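Local coordinates for transmembrane protein (Bartonella henselae, PDB 3PAM), which is probably the solute-binding part of an ABC-type oligopeptide transport system, capturing peptides outside the membrane for uptake, at residues D19-Q24 with Q110-T115; I133-L138 with M179-L184. One frame throughout, in Å; residues are numbered along the deposited sequence.

How the contacts relate
Contact 1 sits nearer the surface, where the start of helix 20-29 meets the end of helix 99-111; contact 2 is wholly buried between two strands of the mixed sheet. Their centres lie 23 Å apart, and the nearest atoms come within about 7 Å without touching. The two share no helix or strand and follow one another along the chain. Chemistry changes with place: residues 19-24 and 110-115 meet through a guanidinium, a water and a small apolar patch, with no direct hydrogen bond across, whereas 133-138 and 179-184 join by one straight backbone bond, a bridging water and apolar contacts on both sheet faces.

Contact 1. Residues D19-Q24 with Q110-T115; sequences DKRVRQ and QEAGFT. With EOH (ethanol), chain G.
Two helix ends meet here, the capped start of helix 20-29 and the Schellman-type finish of helix 99-111, with R21 and V22 facing A112 and F114. A112 CA lies 3.9 Å above the plane of the R21 guanidinium, toward its rim. R21 NH2 comes within 3.1 Å of E111 O, but at an angle too poor for a hydrogen bond; an ethanol modelled beside both is of doubtful placement, its C1 sitting too close to R21 NH2. Bends at chi2 (110°) and chi3 (109°) fold the arginine chain back so that NH1 reaches D19, where a salt bridge to OD2 of 3.0 Å, its hydrogen bonds weak, favours this placement. D19 does double duty: its OD1 also caps the helix, taking R21 N at 3.1 Å through the anti lone pair. A water lies between the segments, modelled too close to A112 O for that bond to be trusted and only weakly bonded to D19 OD2. Beneath this polar layer V22 CG2 carries the apolar part, lying 3.4 Å from F114 CE1 and 3.9 Å from A112 CB. The valine and phenylalanine side chains lie roughly perpendicular, and F129 meets the F114 ring as a further aromatic neighbour. G113, at positive phi (97°), turns the chain out of its helix and lets F114 drop back towards the valine. The pairing thus joins an aspartate N-cap to a Schellman C-terminal motif, two helix-capping motifs, one for a start and one for an end, set against each other within a solute-binding protein fold.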
# COMPACT_ATOMS: atom_id res chain seq x y z
N ASP A 19 8.38 -6.66 -5.82
CA ASP A 19 8.16 -7.86 -5.00
C ASP A 19 7.29 -7.55 -3.80
O ASP A 19 7.59 -6.65 -3.01
CB ASP A 19 9.50 -8.44 -4.54
CG ASP A 19 9.41 -9.89 -4.06
OD1 ASP A 19 8.86 -10.11 -2.97
OD2 ASP A 19 9.93 -10.79 -4.75
N LYS A 20 6.21 -8.31 -3.65
CA LYS A 20 5.18 -8.06 -2.65
C LYS A 20 5.71 -8.15 -1.21
O LYS A 20 5.20 -7.46 -0.34
CB LYS A 20 4.02 -9.05 -2.83
N ARG A 21 6.72 -8.98 -0.98
CA ARG A 21 7.34 -9.09 0.35
C ARG A 21 8.10 -7.85 0.73
O ARG A 21 8.13 -7.48 1.90
CB ARG A 21 8.29 -10.28 0.43
CG ARG A 21 7.65 -11.64 0.27
CD ARG A 21 8.07 -12.22 -1.04
NE ARG A 21 8.99 -13.33 -0.87
CZ ARG A 21 9.85 -13.75 -1.79
NH1 ARG A 21 9.98 -13.13 -2.95
NH2 ARG A 21 10.61 -14.81 -1.52
N VAL A 22 8.73 -7.22 -0.26
CA VAL A 22 9.46 -5.97 -0.08
C VAL A 22 8.53 -4.82 0.33
O VAL A 22 8.78 -4.10 1.31
CB VAL A 22 10.16 -5.55 -1.37
CG1 VAL A 22 10.78 -4.16 -1.21
CG2 VAL A 22 11.20 -6.58 -1.78
N ARG A 23 7.47 -4.64 -0.44
CA ARG A 23 6.45 -3.63 -0.11
C ARG A 23 5.85 -3.99 1.26
O ARG A 23 5.60 -3.12 2.09
CB ARG A 23 5.39 -3.58 -1.20
CG ARG A 23 5.97 -3.31 -2.60
CD ARG A 23 4.88 -2.97 -3.59
NE ARG A 23 3.87 -4.02 -3.69
CZ ARG A 23 3.82 -4.93 -4.67
NH1 ARG A 23 4.73 -4.92 -5.64
NH2 ARG A 23 2.86 -5.85 -4.67
N GLN A 24 5.67 -5.29 1.51
CA GLN A 24 5.16 -5.71 2.81
C GLN A 24 6.13 -5.31 3.93
O GLN A 24 5.72 -4.76 4.95
CB GLN A 24 4.91 -7.20 2.78
CG GLN A 24 3.85 -7.68 3.72
CD GLN A 24 3.93 -9.19 3.93
OE1 GLN A 24 4.45 -9.90 3.06
NE2 GLN A 24 3.43 -9.68 5.06
N GLN A 110 15.20 -10.59 3.56
CA GLN A 110 16.09 -11.71 3.31
C GLN A 110 15.46 -12.73 2.35
O GLN A 110 16.13 -13.18 1.40
CB GLN A 110 16.57 -12.35 4.63
CG GLN A 110 17.48 -11.43 5.47
CD GLN A 110 17.71 -11.94 6.89
OE1 GLN A 110 18.06 -13.09 7.11
NE2 GLN A 110 17.50 -11.07 7.87
N GLU A 111 14.18 -13.04 2.56
CA GLU A 111 13.43 -13.96 1.70
C GLU A 111 13.42 -13.50 0.27
O GLU A 111 13.51 -14.32 -0.66
CB GLU A 111 11.98 -14.06 2.14
CG GLU A 111 11.77 -14.13 3.62
CD GLU A 111 10.47 -14.80 4.00
OE1 GLU A 111 9.59 -14.97 3.12
OE2 GLU A 111 10.33 -15.17 5.19
N ALA A 112 13.29 -12.19 0.12
CA ALA A 112 13.17 -11.54 -1.17
C ALA A 112 14.52 -11.34 -1.85
O ALA A 112 14.60 -10.76 -2.92
CB ALA A 112 12.47 -10.22 -1.00
N GLY A 113 15.59 -11.81 -1.21
CA GLY A 113 16.90 -11.72 -1.83
C GLY A 113 17.76 -10.56 -1.40
O GLY A 113 18.85 -10.35 -1.96
N PHE A 114 17.31 -9.81 -0.40
CA PHE A 114 18.04 -8.63 0.03
C PHE A 114 19.11 -8.92 1.07
O PHE A 114 18.94 -9.76 1.95
CB PHE A 114 17.08 -7.52 0.46
CG PHE A 114 16.30 -6.95 -0.68
CD1 PHE A 114 15.25 -7.65 -1.23
CD2 PHE A 114 16.65 -5.72 -1.23
CE1 PHE A 114 14.54 -7.14 -2.30
CE2 PHE A 114 15.95 -5.19 -2.30
CZ PHE A 114 14.90 -5.90 -2.85
N THR A 115 20.23 -8.21 0.94
CA THR A 115 21.38 -8.42 1.79
C THR A 115 21.94 -7.08 2.17
O THR A 115 21.46 -6.03 1.71
CB THR A 115 22.50 -9.22 1.06
OG1 THR A 115 22.89 -8.53 -0.13
CG2 THR A 115 22.04 -10.60 0.70
C1 EOH G . 11.82 -17.48 -1.84
C2 EOH G . 11.90 -18.41 -3.06
O EOH G . 13.18 -17.26 -1.42
O HOH W 1 13.16 -9.80 -4.79

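Contact 2. Residues I133-L138 with M179-L184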
# COMPACT_ATOMS: atom_id res chain seq x y z
N ILE A 133 11.14 9.89 -2.44
CA ILE A 133 9.74 10.16 -2.11
C ILE A 133 9.41 11.63 -2.48
O ILE A 133 10.04 12.58 -1.98
CB ILE A 133 9.42 9.87 -0.63
CG1 ILE A 133 9.99 8.51 -0.21
CG2 ILE A 133 7.91 9.88 -0.39
CD1 ILE A 133 9.56 8.03 1.18
N MSE A 134 8.45 11.78 -3.38
CA MSE A 134 8.04 13.08 -3.90
C MSE A 134 6.83 13.55 -3.12
O MSE A 134 5.79 12.89 -3.10
CB MSE A 134 7.73 13.00 -5.39
CG MSE A 134 7.05 14.23 -5.94
SE MSE A 134 6.84 14.12 -7.87
CE MSE A 134 8.47 15.11 -8.27
N THR A 135 6.98 14.69 -2.47
CA THR A 135 5.87 15.25 -1.72
C THR A 135 5.52 16.60 -2.29
O THR A 135 6.33 17.22 -2.98
CB THR A 135 6.19 15.41 -0.23
OG1 THR A 135 7.39 16.18 -0.09
CG2 THR A 135 6.35 14.04 0.43
N GLN A 136 4.31 17.05 -1.99
CA GLN A 136 3.83 18.35 -2.44
C GLN A 136 3.76 19.38 -1.34
O GLN A 136 3.97 20.56 -1.60
CB GLN A 136 2.48 18.24 -3.18
CG GLN A 136 1.42 17.36 -2.51
CD GLN A 136 0.13 17.30 -3.34
OE1 GLN A 136 0.15 17.49 -4.55
NE2 GLN A 136 -1.00 17.06 -2.67
N SER A 137 3.48 18.94 -0.11
CA SER A 137 3.23 19.86 1.02
C SER A 137 4.12 19.60 2.25
O SER A 137 4.58 18.47 2.45
CB SER A 137 1.76 19.81 1.42
OG SER A 137 1.51 18.70 2.27
N LEU A 138 4.33 20.62 3.06
CA LEU A 138 5.14 20.53 4.28
C LEU A 138 4.70 19.43 5.24
O LEU A 138 5.52 18.84 5.93
CB LEU A 138 5.14 21.85 5.03
CG LEU A 138 6.22 22.92 4.86
CD1 LEU A 138 7.10 22.75 3.61
CD2 LEU A 138 5.55 24.31 4.90
N MSE A 179 7.87 6.84 -5.20
CA MSE A 179 6.85 6.76 -4.16
C MSE A 179 6.25 8.16 -4.00
O MSE A 179 6.97 9.14 -4.12
CB MSE A 179 7.46 6.29 -2.84
CG MSE A 179 6.47 5.98 -1.74
SE MSE A 179 7.30 5.26 -0.12
CE MSE A 179 7.83 3.52 -0.80
N ILE A 180 4.95 8.21 -3.75
CA ILE A 180 4.26 9.45 -3.43
C ILE A 180 3.26 9.20 -2.31
O ILE A 180 3.04 8.06 -1.90
CB ILE A 180 3.48 10.02 -4.66
CG1 ILE A 180 2.65 8.92 -5.31
CG2 ILE A 180 4.44 10.68 -5.65
CD1 ILE A 180 1.25 9.31 -5.60
N ILE A 181 2.69 10.29 -1.79
CA ILE A 181 1.52 10.20 -0.93
C ILE A 181 0.30 10.45 -1.80
O ILE A 181 0.11 11.54 -2.33
CB ILE A 181 1.53 11.20 0.26
CG1 ILE A 181 2.90 11.20 0.94
CG2 ILE A 181 0.38 10.87 1.21
CD1 ILE A 181 2.87 11.24 2.47
N GLY A 182 -0.49 9.40 -1.94
CA GLY A 182 -1.64 9.42 -2.79
C GLY A 182 -2.87 9.28 -1.95
O GLY A 182 -2.86 8.63 -0.89
N LYS A 183 -3.93 9.93 -2.42
CA LYS A 183 -5.24 9.81 -1.82
C LYS A 183 -6.27 9.51 -2.90
O LYS A 183 -6.20 9.99 -4.02
CB LYS A 183 -5.59 11.05 -0.96
CG LYS A 183 -5.05 12.40 -1.46
CD LYS A 183 -4.31 13.19 -0.35
CE LYS A 183 -2.79 12.94 -0.41
NZ LYS A 183 -1.96 13.71 0.58
N LEU A 184 -7.21 8.64 -2.56
CA LEU A 184 -8.30 8.37 -3.47
C LEU A 184 -9.61 8.70 -2.75
O LEU A 184 -9.96 8.05 -1.76
CB LEU A 184 -8.29 6.90 -3.93
CG LEU A 184 -7.07 6.28 -4.59
CD1 LEU A 184 -7.31 4.81 -4.78
CD2 LEU A 184 -6.72 6.95 -5.92
O HOH W 2 2.90 13.03 -2.59
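M134 N donates to M179 O at 3.1 Å, linking two parallel strands; the bond is nearly straight (172°). The same oxygen receives a CA-H contact from I133, whose CA lies 3.6 Å away. On the C-terminal side of that bond the strands part enough to admit a water, 2.9 Å from both I181 N and M134 O, in place of a direct backbone bond; it accepts from I181 N and can donate to M134 O, though other acceptors compete for its protons. Apolar contacts line both faces, and both methionines are selenomethionine. On one face, I133 and M179 extend together, and I133 CD1 touches M179 SE at 3.8 Å. On the other, I180 CG2 rests 4.0 Å from M134 CB and 3.6 Å from M134 O; with CG1 between the backbone N and the carbonyl carbon (chi1 48°), it is the CG2 methyl that faces the partner strand. Further out, T135 OG1 is held by R161 O and T162 OG1 of strand 157-162, while K183 forms a salt bridge with E140. Helix 165-174 packs on the M134 and I180 face through Y168, R171 and L172, and helix 138-152 brings F147 against M179. Strand 130-135 lies between 157-162 and 179-184, and the latter passes the sheet on to antiparallel strand 5-10.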